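Local coordinates for L-arabinose ABC transporter, periplasmic L-arabinose-binding protein (Burkholderia thailandensis, PDB 4KZK) that probably delivers L-arabinose and related sugars to an ABC transporter, and holds beta-D-galactopyranose in the cleft between its two lobes, at residues A[37-50]-A[289-303]. Sequence-based numbering, arbitrary orientation.
Sequences VKIGFVVKQPDDPW and LNPRLHGYDTSVNMY. With GAL (beta-D-galactopyranose), chain B.
L289 meets W50 at the sugar-facing end of the contact: CB of L289 lies 3.5 Å from CH2 of W50, while its CD1 sits over the rim of the indole face that also covers C4 of the galactose. P291 comes to the reverse face, its CB 4.2 Å from the centroid of the six-membered ring in an off-centre CH-pi contact. With CG anti to the backbone N (chi1 174°), the indole reaches between C4 and C5 of the sugar, on its pyrrole side, and P291, on the other face of its six-membered ring.

H294 presents its imidazole face to the W50 edge in a T-shaped pair with planes at 79°; CZ2 of W50 is 3.6 Å from ND1 of H294. OD1 of D123 is hydrogen-bonded to NE1 of W50, to ND1 of H294 and to the sugar. K44 NZ and D48 OD2 bind galactose directly, and D48 OD1 also N-caps helix 49-65 through W50 N.

The carbonyl of H294 reaches the F41 ring edge, its O 3.6 Å from CZ of F41. OG1 of T298 and OG of S299 also lie near the plane of that ring, each hydroxyl returned to its own helix: T298 to H294 O, from above the carbonyl plane, and S299 to G295 O, nearly in line with the carbonyl bond.

M302 and I39 lie alongside one another, pointing opposite ways, with CG of M302 3.7 Å from CD1 of I39. The side chain of Y303 lies roughly perpendicular to that of V37, its CD1 4.0 Å from CG1 of V37.

The axis of helix segment 291-303 runs at 141° to strand 38-43 and comes within 9.8 Å of it; the helix packs beside helix 49-65, touching A58 through S299 and M140 of strand 139-142 through T298.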
ATOM      1  N   VAL A  37      -1.096 -29.962   3.460  1.00 32.35           N
ATOM      2  CA  VAL A  37      -1.607 -28.681   2.891  1.00 30.39           C
ATOM      3  C   VAL A  37      -0.442 -27.720   2.654  1.00 28.62           C
ATOM      4  O   VAL A  37       0.445 -27.575   3.501  1.00 29.16           O
ATOM      5  CB  VAL A  37      -2.686 -28.053   3.807  1.00 30.69           C
ATOM      6  CG1 VAL A  37      -3.175 -26.720   3.250  1.00 28.85           C
ATOM      7  CG2 VAL A  37      -3.853 -29.023   3.977  1.00 32.77           C
ATOM      8  N   LYS A  38      -0.453 -27.085   1.484  1.00 26.73           N
ATOM      9  CA  LYS A  38       0.578 -26.149   1.074  1.00 25.42           C
ATOM     10  C   LYS A  38      -0.092 -24.969   0.392  1.00 22.71           C
ATOM     11  O   LYS A  38      -0.910 -25.152  -0.495  1.00 22.13           O
ATOM     12  CB  LYS A  38       1.534 -26.867   0.132  1.00 26.39           C
ATOM     13  CG  LYS A  38       2.850 -26.162  -0.101  1.00 26.11           C
ATOM     14  CD  LYS A  38       3.772 -27.012  -0.960  1.00 27.15           C
ATOM     15  CE  LYS A  38       4.477 -28.078  -0.133  1.00 29.36           C
ATOM     16  NZ  LYS A  38       5.164 -29.129  -0.935  1.00 30.63           N
ATOM     17  N   ILE A  39       0.241 -23.763   0.854  1.00 20.74           N
ATOM     18  CA  ILE A  39      -0.354 -22.523   0.352  1.00 19.11           C
ATOM     19  C   ILE A  39       0.757 -21.599  -0.127  1.00 17.59           C
ATOM     20  O   ILE A  39       1.753 -21.391   0.583  1.00 18.27           O
ATOM     21  CB  ILE A  39      -1.201 -21.830   1.436  1.00 19.26           C
ATOM     22  CG1 ILE A  39      -2.429 -22.688   1.761  1.00 20.69           C
ATOM     23  CG2 ILE A  39      -1.654 -20.446   0.980  1.00 17.95           C
ATOM     24  CD1 ILE A  39      -3.228 -22.218   2.958  1.00 21.54           C
ATOM     25  N   GLY A  40       0.572 -21.059  -1.329  1.00 15.86           N
ATOM     26  CA  GLY A  40       1.496 -20.070  -1.896  1.00 14.59           C
ATOM     27  C   GLY A  40       1.091 -18.687  -1.471  1.00 13.40           C
ATOM     28  O   GLY A  40      -0.095 -18.417  -1.317  1.00 13.82           O
ATOM     29  N   PHE A  41       2.076 -17.810  -1.262  1.00 12.53           N
ATOM     30  CA  PHE A  41       1.814 -16.404  -0.936  1.00 11.46           C
ATOM     31  C   PHE A  41       2.792 -15.590  -1.776  1.00 10.58           C
ATOM     32  O   PHE A  41       3.974 -15.531  -1.485  1.00 10.81           O
ATOM     33  CB  PHE A  41       1.991 -16.128   0.555  1.00 11.85           C
ATOM     34  CG  PHE A  41       1.192 -14.948   1.066  1.00 11.42           C
ATOM     35  CD1 PHE A  41       1.405 -13.653   0.589  1.00 10.47           C
ATOM     36  CD2 PHE A  41       0.201 -15.131   2.023  1.00 12.04           C
ATOM     37  CE1 PHE A  41       0.655 -12.590   1.079  1.00 10.31           C
ATOM     38  CE2 PHE A  41      -0.544 -14.065   2.515  1.00 11.86           C
ATOM     39  CZ  PHE A  41      -0.314 -12.778   2.023  1.00 10.92           C
ATOM     40  N   VAL A  42       2.261 -15.009  -2.838  1.00  9.75           N
ATOM     41  CA  VAL A  42       3.043 -14.428  -3.935  1.00  9.42           C
ATOM     42  C   VAL A  42       2.860 -12.926  -3.874  1.00  8.67           C
ATOM     43  O   VAL A  42       1.740 -12.458  -3.843  1.00  8.59           O
ATOM     44  CB  VAL A  42       2.584 -15.017  -5.293  1.00  9.53           C
ATOM     45  CG1 VAL A  42       3.305 -14.337  -6.447  1.00  9.44           C
ATOM     46  CG2 VAL A  42       2.808 -16.535  -5.276  1.00 10.36           C
ATOM     47  N   VAL A  43       3.961 -12.174  -3.822  1.00  8.44           N
ATOM     48  CA  VAL A  43       3.896 -10.717  -3.656  1.00  8.18           C
ATOM     49  C   VAL A  43       4.637  -9.937  -4.737  1.00  7.98           C
ATOM     50  O   VAL A  43       5.701 -10.347  -5.211  1.00  8.09           O
ATOM     51  CB  VAL A  43       4.423 -10.277  -2.259  1.00  8.45           C
ATOM     52  CG1 VAL A  43       3.647 -10.977  -1.152  1.00  9.05           C
ATOM     53  CG2 VAL A  43       5.924 -10.507  -2.117  1.00  8.95           C
ATOM     54  N   LYS A  44       4.092  -8.789  -5.114  1.00  7.74           N
ATOM     55  CA  LYS A  44       4.670  -8.016  -6.204  1.00  7.83           C
ATOM     56  C   LYS A  44       6.022  -7.381  -5.881  1.00  8.54           C
ATOM     57  O   LYS A  44       6.833  -7.160  -6.784  1.00  9.09           O
ATOM     58  CB  LYS A  44       3.698  -6.929  -6.682  1.00  7.49           C
ATOM     59  CG  LYS A  44       3.283  -5.942  -5.616  1.00  7.25           C
ATOM     60  CD  LYS A  44       2.352  -4.847  -6.134  1.00  7.36           C
ATOM     61  CE  LYS A  44       2.073  -3.840  -5.027  1.00  7.46           C
ATOM     62  NZ  LYS A  44       1.163  -2.700  -5.404  1.00  7.79           N
ATOM     63  N   GLN A  45       6.265  -7.053  -4.606  1.00  9.09           N
ATOM     64  CA  GLN A  45       7.383  -6.167  -4.221  1.00 10.35           C
ATOM     65  C   GLN A  45       7.984  -6.591  -2.894  1.00 10.23           C
ATOM     66  O   GLN A  45       7.654  -6.020  -1.842  1.00  9.87           O
ATOM     67  CB  GLN A  45       6.947  -4.701  -4.146  1.00 11.76           C
ATOM     68  CG  GLN A  45       6.845  -4.038  -5.511  1.00 14.15           C
ATOM     69  CD  GLN A  45       6.355  -2.604  -5.408  1.00 16.74           C
ATOM     70  OE1 GLN A  45       6.872  -1.822  -4.599  1.00 19.71           O
ATOM     71  NE2 GLN A  45       5.349  -2.252  -6.192  1.00 19.05           N
ATOM     72  N   PRO A  46       8.908  -7.549  -2.923  1.00 10.33           N
ATOM     73  CA  PRO A  46       9.475  -8.040  -1.649  1.00 10.60           C
ATOM     74  C   PRO A  46      10.336  -7.010  -0.916  1.00 10.82           C
ATOM     75  O   PRO A  46      10.642  -7.223   0.245  1.00 11.38           O
ATOM     76  CB  PRO A  46      10.340  -9.222  -2.080  1.00 11.39           C
ATOM     77  CG  PRO A  46      10.738  -8.872  -3.473  1.00 11.36           C
ATOM     78  CD  PRO A  46       9.526  -8.230  -4.075  1.00 10.67           C
ATOM     79  N   ASP A  47      10.752  -5.955  -1.609  1.00 10.36           N
ATOM     80  CA  ASP A  47      11.541  -4.881  -1.005  1.00 10.64           C
ATOM     81  C   ASP A  47      10.653  -3.804  -0.360  1.00  9.99           C
ATOM     82  O   ASP A  47      11.159  -2.766   0.065  1.00 10.71           O
ATOM     83  CB  ASP A  47      12.520  -4.283  -2.024  1.00 11.64           C
ATOM     84  CG  ASP A  47      11.839  -3.671  -3.226  1.00 11.74           C
ATOM     85  OD1 ASP A  47      10.667  -4.030  -3.520  1.00 12.11           O
ATOM     86  OD2 ASP A  47      12.480  -2.856  -3.931  1.00 13.23           O
ATOM     87  N   ASP A  48       9.353  -4.052  -0.309  1.00  9.01           N
ATOM     88  CA  ASP A  48       8.400  -3.235   0.457  1.00  8.61           C
ATOM     89  C   ASP A  48       8.108  -4.031   1.735  1.00  8.29           C
ATOM     90  O   ASP A  48       7.612  -5.156   1.664  1.00  8.22           O
ATOM     91  CB  ASP A  48       7.123  -3.034  -0.369  1.00  8.27           C
ATOM     92  CG  ASP A  48       5.968  -2.420   0.411  1.00  8.53           C
ATOM     93  OD1 ASP A  48       6.094  -2.207   1.633  1.00  8.82           O
ATOM     94  OD2 ASP A  48       4.904  -2.207  -0.232  1.00  8.75           O
ATOM     95  N   PRO A  49       8.424  -3.446   2.907  1.00  8.39           N
ATOM     96  CA  PRO A  49       8.322  -4.211   4.158  1.00  8.70           C
ATOM     97  C   PRO A  49       6.897  -4.609   4.485  1.00  8.35           C
ATOM     98  O   PRO A  49       6.701  -5.520   5.275  1.00  8.86           O
ATOM     99  CB  PRO A  49       8.891  -3.265   5.200  1.00  9.25           C
ATOM    100  CG  PRO A  49       8.721  -1.901   4.630  1.00  9.09           C
ATOM    101  CD  PRO A  49       8.911  -2.072   3.143  1.00  8.63           C
ATOM    102  N   TRP A  50       5.900  -3.951   3.893  1.00  7.87           N
ATOM    103  CA  TRP A  50       4.511  -4.406   4.027  1.00  7.70           C
ATOM    104  C   TRP A  50       4.360  -5.873   3.642  1.00  7.69           C
ATOM    105  O   TRP A  50       3.680  -6.639   4.334  1.00  8.07           O
ATOM    106  CB  TRP A  50       3.567  -3.520   3.191  1.00  7.39           C
ATOM    107  CG  TRP A  50       2.181  -4.015   3.167  1.00  7.46           C
ATOM    108  CD1 TRP A  50       1.547  -4.656   2.139  1.00  7.26           C
ATOM    109  CD2 TRP A  50       1.254  -3.961   4.236  1.00  7.99           C
ATOM    110  NE1 TRP A  50       0.274  -4.983   2.510  1.00  7.75           N
ATOM    111  CE2 TRP A  50       0.067  -4.568   3.797  1.00  8.15           C
ATOM    112  CE3 TRP A  50       1.314  -3.474   5.550  1.00  8.59           C
ATOM    113  CZ2 TRP A  50      -1.055  -4.705   4.626  1.00  8.74           C
ATOM    114  CZ3 TRP A  50       0.204  -3.604   6.347  1.00  9.27           C
ATOM    115  CH2 TRP A  50      -0.969  -4.188   5.872  1.00  9.34           C
ATOM    116  N   LEU A 289      -1.620   0.305   8.868  1.00  9.26           N
ATOM    117  CA  LEU A 289      -2.452  -0.828   8.479  1.00  9.57           C
ATOM    118  C   LEU A 289      -2.140  -2.075   9.315  1.00 10.26           C
ATOM    119  O   LEU A 289      -1.170  -2.125  10.078  1.00 10.28           O
ATOM    120  CB  LEU A 289      -2.228  -1.133   6.996  1.00  9.40           C
ATOM    121  CG  LEU A 289      -2.484   0.019   6.023  1.00  9.09           C
ATOM    122  CD1 LEU A 289      -2.201  -0.469   4.616  1.00  9.09           C
ATOM    123  CD2 LEU A 289      -3.876   0.632   6.110  1.00  9.36           C
ATOM    124  N   ASN A 290      -2.959  -3.105   9.126  1.00 10.58           N
ATOM    125  CA  ASN A 290      -2.869  -4.315   9.927  1.00 11.31           C
ATOM    126  C   ASN A 290      -2.456  -5.548   9.105  1.00 11.48           C
ATOM    127  O   ASN A 290      -3.315  -6.242   8.541  1.00 11.35           O
ATOM    128  CB  ASN A 290      -4.182  -4.583  10.659  1.00 12.12           C
ATOM    129  CG  ASN A 290      -4.028  -5.665  11.708  1.00 13.03           C
ATOM    130  OD1 ASN A 290      -3.038  -6.400  11.702  1.00 13.26           O
ATOM    131  ND2 ASN A 290      -5.004  -5.791  12.596  1.00 13.72           N
ATOM    132  N   PRO A 291      -1.144  -5.863   9.056  1.00 11.64           N
ATOM    133  CA  PRO A 291      -0.728  -6.969   8.201  1.00 12.01           C
ATOM    134  C   PRO A 291      -1.081  -8.341   8.771  1.00 13.23           C
ATOM    135  O   PRO A 291      -0.944  -9.364   8.090  1.00 13.67           O
ATOM    136  CB  PRO A 291       0.789  -6.810   8.132  1.00 11.85           C
ATOM    137  CG  PRO A 291       1.150  -6.190   9.451  1.00 11.79           C
ATOM    138  CD  PRO A 291       0.027  -5.211   9.690  1.00 11.51           C
ATOM    139  N   ARG A 292      -1.516  -8.392  10.032  1.00 13.96           N
ATOM    140  CA  ARG A 292      -2.075  -9.637  10.545  1.00 15.51           C
ATOM    141  C   ARG A 292      -3.342 -10.012   9.784  1.00 15.18           C
ATOM    142  O   ARG A 292      -3.564 -11.195   9.467  1.00 15.68           O
ATOM    143  CB  ARG A 292      -2.390  -9.532  12.033  1.00 17.35           C
ATOM    144  CG  ARG A 292      -2.751 -10.872  12.636  1.00 19.96           C
ATOM    145  CD  ARG A 292      -3.049 -10.739  14.116  1.00 21.81           C
ATOM    146  NE  ARG A 292      -1.906 -10.242  14.876  1.00 23.60           N
ATOM    147  CZ  ARG A 292      -0.964 -10.996  15.439  1.00 25.11           C
ATOM    148  NH1 ARG A 292      -0.969 -12.322  15.300  1.00 26.86           N
ATOM    149  NH2 ARG A 292       0.017 -10.404  16.131  1.00 25.85           N
ATOM    150  N   LEU A 293      -4.182  -9.030   9.489  1.00 14.05           N
ATOM    151  CA  LEU A 293      -5.396  -9.301   8.706  1.00 14.16           C
ATOM    152  C   LEU A 293      -5.011  -9.765   7.296  1.00 13.41           C
ATOM    153  O   LEU A 293      -5.475 -10.801   6.830  1.00 13.67           O
ATOM    154  CB  LEU A 293      -6.304  -8.079   8.643  1.00 14.24           C
ATOM    155  CG  LEU A 293      -6.812  -7.502   9.976  1.00 14.95           C
ATOM    156  CD1 LEU A 293      -7.659  -6.263   9.769  1.00 15.16           C
ATOM    157  CD2 LEU A 293      -7.560  -8.548  10.769  1.00 16.15           C
ATOM    158  N   HIS A 294      -4.124  -9.028   6.639  1.00 12.45           N
ATOM    159  CA  HIS A 294      -3.742  -9.337   5.261  1.00 11.92           C
ATOM    160  C   HIS A 294      -2.861 -10.565   5.090  1.00 12.29           C
ATOM    161  O   HIS A 294      -2.817 -11.135   4.010  1.00 11.98           O
ATOM    162  CB  HIS A 294      -3.062  -8.114   4.633  1.00 11.02           C
ATOM    163  CG  HIS A 294      -3.991  -6.968   4.401  1.00 10.89           C
ATOM    164  ND1 HIS A 294      -3.982  -6.225   3.238  1.00 10.58           N
ATOM    165  CD2 HIS A 294      -4.951  -6.428   5.190  1.00 11.14           C
ATOM    166  CE1 HIS A 294      -4.898  -5.272   3.324  1.00 10.82           C
ATOM    167  NE2 HIS A 294      -5.508  -5.383   4.492  1.00 11.10           N
ATOM    168  N   GLY A 295      -2.153 -10.979   6.144  1.00 12.63           N
ATOM    169  CA  GLY A 295      -1.255 -12.138   6.088  1.00 13.29           C
ATOM    170  C   GLY A 295      -1.793 -13.354   6.813  1.00 14.63           C
ATOM    171  O   GLY A 295      -1.741 -14.458   6.281  1.00 14.99           O
ATOM    172  N   TYR A 296      -2.265 -13.166   8.042  1.00 15.48           N
ATOM    173  CA  TYR A 296      -2.727 -14.310   8.847  1.00 16.85           C
ATOM    174  C   TYR A 296      -4.175 -14.664   8.468  1.00 17.51           C
ATOM    175  O   TYR A 296      -4.448 -15.833   8.160  1.00 18.10           O
ATOM    176  CB  TYR A 296      -2.517 -14.007  10.343  1.00 17.37           C
ATOM    177  CG  TYR A 296      -2.781 -15.141  11.303  1.00 19.18           C
ATOM    178  CD1 TYR A 296      -4.062 -15.442  11.670  1.00 20.24           C
ATOM    179  CD2 TYR A 296      -1.736 -15.873  11.839  1.00 19.77           C
ATOM    180  CE1 TYR A 296      -4.330 -16.471  12.553  1.00 21.56           C
ATOM    181  CE2 TYR A 296      -1.975 -16.921  12.732  1.00 21.33           C
ATOM    182  CZ  TYR A 296      -3.279 -17.217  13.079  1.00 22.14           C
ATOM    183  OH  TYR A 296      -3.562 -18.239  13.972  1.00 24.18           O
ATOM    184  N   ASP A 297      -5.084 -13.691   8.438  1.00 17.64           N
ATOM    185  CA  ASP A 297      -6.515 -13.995   8.200  1.00 18.54           C
ATOM    186  C   ASP A 297      -6.788 -14.478   6.782  1.00 17.94           C
ATOM    187  O   ASP A 297      -7.638 -15.343   6.567  1.00 18.62           O
ATOM    188  CB  ASP A 297      -7.437 -12.811   8.513  1.00 19.34           C
ATOM    189  CG  ASP A 297      -7.544 -12.536   9.996  1.00 20.98           C
ATOM    190  OD1 ASP A 297      -6.780 -13.143  10.758  1.00 22.76           O
ATOM    191  OD2 ASP A 297      -8.395 -11.714  10.370  1.00 23.16           O
ATOM    192  N   THR A 298      -6.083 -13.923   5.806  1.00 16.71           N
ATOM    193  CA  THR A 298      -6.210 -14.417   4.450  1.00 16.50           C
ATOM    194  C   THR A 298      -5.763 -15.878   4.394  1.00 17.07           C
ATOM    195  O   THR A 298      -6.435 -16.713   3.775  1.00 17.33           O
ATOM    196  CB  THR A 298      -5.348 -13.610   3.472  1.00 15.35           C
ATOM    197  OG1 THR A 298      -4.002 -13.563   3.967  1.00 15.13           O
ATOM    198  CG2 THR A 298      -5.928 -12.201   3.282  1.00 14.85           C
ATOM    199  N   SER A 299      -4.641 -16.193   5.038  1.00 17.11           N
ATOM    200  CA  SER A 299      -4.092 -17.546   4.985  1.00 17.77           C
ATOM    201  C   SER A 299      -5.042 -18.540   5.659  1.00 18.99           C
ATOM    202  O   SER A 299      -5.216 -19.667   5.183  1.00 19.77           O
ATOM    203  CB  SER A 299      -2.698 -17.603   5.628  1.00 17.62           C
ATOM    204  OG  SER A 299      -1.734 -16.837   4.915  1.00 17.01           O
ATOM    205  N   VAL A 300      -5.670 -18.122   6.753  1.00 19.37           N
ATOM    206  CA  VAL A 300      -6.671 -18.979   7.410  1.00 20.69           C
ATOM    207  C   VAL A 300      -7.918 -19.163   6.539  1.00 21.20           C
ATOM    208  O   VAL A 300      -8.441 -20.290   6.432  1.00 22.32           O
ATOM    209  CB  VAL A 300      -7.033 -18.454   8.818  1.00 21.04           C
ATOM    210  CG1 VAL A 300      -8.249 -19.178   9.389  1.00 22.32           C
ATOM    211  CG2 VAL A 300      -5.832 -18.620   9.739  1.00 20.96           C
ATOM    212  N   ASN A 301      -8.390 -18.084   5.922  1.00 20.82           N
ATOM    213  CA  ASN A 301      -9.516 -18.165   5.009  1.00 21.01           C
ATOM    214  C   ASN A 301      -9.214 -19.153   3.887  1.00 20.88           C
ATOM    215  O   ASN A 301     -10.049 -20.008   3.579  1.00 21.39           O
ATOM    216  CB  ASN A 301      -9.878 -16.786   4.442  1.00 20.64           C
ATOM    217  CG  ASN A 301     -10.539 -15.880   5.469  1.00 20.95           C
ATOM    218  OD1 ASN A 301     -11.091 -16.337   6.477  1.00 22.33           O
ATOM    219  ND2 ASN A 301     -10.512 -14.585   5.202  1.00 20.22           N
ATOM    220  N   MET A 302      -8.015 -19.067   3.312  1.00 19.81           N
ATOM    221  CA  MET A 302      -7.568 -20.036   2.304  1.00 19.81           C
ATOM    222  C   MET A 302      -7.502 -21.469   2.859  1.00 21.46           C
ATOM    223  O   MET A 302      -8.007 -22.395   2.240  1.00 21.56           O
ATOM    224  CB  MET A 302      -6.203 -19.629   1.715  1.00 18.39           C
ATOM    225  CG  MET A 302      -5.644 -20.628   0.705  1.00 18.33           C
ATOM    226  SD  MET A 302      -6.735 -20.868  -0.708  1.00 17.83           S
ATOM    227  CE  MET A 302      -6.536 -19.335  -1.606  1.00 17.05           C
ATOM    228  N   TYR A 303      -6.855 -21.652   4.004  1.00 22.59           N
ATOM    229  CA  TYR A 303      -6.762 -22.962   4.653  1.00 24.50           C
ATOM    230  C   TYR A 303      -8.138 -23.612   4.815  1.00 25.70           C
ATOM    231  O   TYR A 303      -8.356 -24.771   4.430  1.00 26.81           O
ATOM    232  CB  TYR A 303      -6.081 -22.828   6.014  1.00 24.90           C
ATOM    233  CG  TYR A 303      -5.944 -24.162   6.719  1.00 26.48           C
ATOM    234  CD1 TYR A 303      -4.903 -25.030   6.412  1.00 26.83           C
ATOM    235  CD2 TYR A 303      -6.862 -24.552   7.671  1.00 27.84           C
ATOM    236  CE1 TYR A 303      -4.782 -26.260   7.047  1.00 28.45           C
ATOM    237  CE2 TYR A 303      -6.755 -25.781   8.307  1.00 29.45           C
ATOM    238  CZ  TYR A 303      -5.704 -26.623   7.995  1.00 29.71           C
ATOM    239  OH  TYR A 303      -5.598 -27.847   8.626  1.00 31.78           O
TER
HETATM  240  C1  GAL B 600      -0.413  -2.223  -2.051  1.00  7.50           C
HETATM  241  C2  GAL B 600       0.854  -1.409  -1.803  1.00  7.29           C
HETATM  242  C3  GAL B 600       1.410  -1.791  -0.425  1.00  6.83           C
HETATM  243  C4  GAL B 600       0.324  -1.630   0.634  1.00  6.84           C
HETATM  244  C5  GAL B 600      -0.878  -2.472   0.245  1.00  7.21           C
HETATM  245  C6  GAL B 600      -2.026  -2.306   1.231  1.00  7.36           C
HETATM  246  O1  GAL B 600      -0.972  -1.768  -3.268  1.00  7.68           O
HETATM  247  O2  GAL B 600       1.781  -1.715  -2.818  1.00  7.86           O
HETATM  248  O3  GAL B 600       2.568  -1.013  -0.096  1.00  6.75           O
HETATM  249  O4  GAL B 600      -0.018  -0.276   0.802  1.00  6.31           O
HETATM  250  O5  GAL B 600      -1.356  -2.011  -1.012  1.00  7.66           O
HETATM  251  O6  GAL B 600      -3.139  -3.096   0.846  1.00  7.64           O